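Local coordinates for hemolysin activator protein CdiB (Acinetobacter baumannii ACICU, PDB 6WIL), which probably secretes its partner CdiA toxin across the outer membrane for contact-dependent growth inhibition, as a two-partner secretion transporter of the Omp85 superfamily, at residues Thr425-Leu428 and Pro433-Tyr436. Sequence-based numbering, arbitrary orientation.
Sequences TPFL and PAQY
The Phe427 ring carries Ala434 on one face and the backbone of Tyr436 at its edge. Ala434 CB sits 3.9 Å from the centroid of the Phe427 ring, a CH-pi contact offset toward the rim. At the edge, Tyr436 N lies in the ring plane. Tyr436 CB touches Phe427 CE1 at 3.6 Å, from the side of the ring opposite Ala434. Phe427 CG stands between its own N and carbonyl carbon (chi1 68°), which swings the ring across the neighbouring strand. Thr425 CG2 lies loosely beside Tyr436, nearest to Tyr436 CB at 4.3 Å, and the tyrosine ring runs on past it. On the other side of the sheet, Gln435 runs alongside Pro426. Its chain bends at chi2 (95°), and the amide lies against the proline ring, with Gln435 NE2 3.8 Å from Pro426 CD.

Two antiparallel hydrogen-bonded pairs join the backbones. Tyr436 N gives a nearly straight bond to Thr425 O at 2.8 Å, and Thr425 N returns one to Tyr436 O. Phe427 N bonds to Ala434 O at 2.9 Å. The return bond from Ala434 N to Phe427 O is weak, bent to 122°.

This is the end of the hairpin of strands 414-429 and 432-444, next to its turn, in the 16-stranded barrel. Strand 476-487 flanks it: Ile484 touches Phe427 and Tyr436, Gln482 OE1 hydrogen-bonds Tyr436 OH, and Ser485 pairs with the Gln435 backbone.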
loop_
_atom_site.group_PDB
_atom_site.type_symbol
_atom_site.label_atom_id
_atom_site.label_comp_id
_atom_site.label_asym_id
_atom_site.label_seq_id
_atom_site.Cartn_x
_atom_site.Cartn_y
_atom_site.Cartn_z
ATOM N N THR A 425 -0.037 -3.313 15.070
ATOM C CA THR A 425 1.082 -3.615 15.948
ATOM C C THR A 425 0.747 -4.843 16.774
ATOM O O THR A 425 -0.425 -5.068 17.107
ATOM C CB THR A 425 1.429 -2.440 16.877
ATOM O OG1 THR A 425 2.595 -2.767 17.644
ATOM C CG2 THR A 425 0.278 -2.139 17.822
ATOM N N PRO A 426 1.736 -5.671 17.088
ATOM C CA PRO A 426 1.546 -6.699 18.110
ATOM C C PRO A 426 1.742 -6.118 19.502
ATOM O O PRO A 426 2.359 -5.068 19.688
ATOM C CB PRO A 426 2.635 -7.725 17.782
ATOM C CG PRO A 426 3.721 -6.910 17.169
ATOM C CD PRO A 426 3.030 -5.812 16.396
ATOM N N PHE A 427 1.194 -6.823 20.487
ATOM C CA PHE A 427 1.341 -6.415 21.877
ATOM C C PHE A 427 0.957 -7.585 22.767
ATOM O O PHE A 427 0.289 -8.528 22.332
ATOM C CB PHE A 427 0.491 -5.177 22.204
ATOM C CG PHE A 427 -0.993 -5.426 22.171
ATOM C CD1 PHE A 427 -1.675 -5.493 20.966
ATOM C CD2 PHE A 427 -1.708 -5.578 23.348
ATOM C CE1 PHE A 427 -3.039 -5.719 20.936
ATOM C CE2 PHE A 427 -3.073 -5.803 23.324
ATOM C CZ PHE A 427 -3.740 -5.872 22.115
ATOM N N LEU A 428 1.392 -7.511 24.021
ATOM C CA LEU A 428 1.063 -8.523 25.014
ATOM C C LEU A 428 -0.239 -8.152 25.714
ATOM O O LEU A 428 -0.432 -6.998 26.110
ATOM C CB LEU A 428 2.195 -8.667 26.030
ATOM C CG LEU A 428 3.371 -9.542 25.593
ATOM C CD1 LEU A 428 4.523 -9.434 26.582
ATOM C CD2 LEU A 428 2.914 -10.985 25.457
ATOM N N PRO A 433 0.270 -13.323 23.322
ATOM C CA PRO A 433 0.482 -12.482 22.136
ATOM C C PRO A 433 -0.839 -12.011 21.543
ATOM O O PRO A 433 -1.834 -12.740 21.529
ATOM C CB PRO A 433 1.236 -13.408 21.173
ATOM C CG PRO A 433 0.975 -14.796 21.680
ATOM C CD PRO A 433 0.870 -14.659 23.165
ATOM N N ALA A 434 -0.840 -10.774 21.050
ATOM C CA ALA A 434 -2.046 -10.166 20.508
ATOM C C ALA A 434 -1.663 -9.198 19.399
ATOM O O ALA A 434 -0.494 -8.850 19.225
ATOM C CB ALA A 434 -2.851 -9.450 21.598
ATOM N N GLN A 435 -2.670 -8.757 18.651
ATOM C CA GLN A 435 -2.488 -7.792 17.577
ATOM C C GLN A 435 -3.583 -6.739 17.661
ATOM O O GLN A 435 -4.740 -7.059 17.944
ATOM C CB GLN A 435 -2.520 -8.472 16.200
ATOM C CG GLN A 435 -1.763 -7.724 15.113
ATOM C CD GLN A 435 -0.348 -8.239 14.933
ATOM O OE1 GLN A 435 0.009 -9.298 15.449
ATOM N NE2 GLN A 435 0.464 -7.495 14.191
ATOM N N TYR A 436 -3.213 -5.484 17.428
ATOM C CA TYR A 436 -4.167 -4.384 17.385
ATOM C C TYR A 436 -4.214 -3.813 15.977
ATOM O O TYR A 436 -3.173 -3.611 15.344
ATOM C CB TYR A 436 -3.806 -3.279 18.383
ATOM C CG TYR A 436 -4.590 -2.002 18.179
ATOM C CD1 TYR A 436 -5.879 -1.868 18.672
ATOM C CD2 TYR A 436 -4.039 -0.933 17.485
ATOM C CE1 TYR A 436 -6.596 -0.701 18.482
ATOM C CE2 TYR A 436 -4.746 0.234 17.291
ATOM C CZ TYR A 436 -6.023 0.347 17.792
ATOM O OH TYR A 436 -6.729 1.510 17.598
#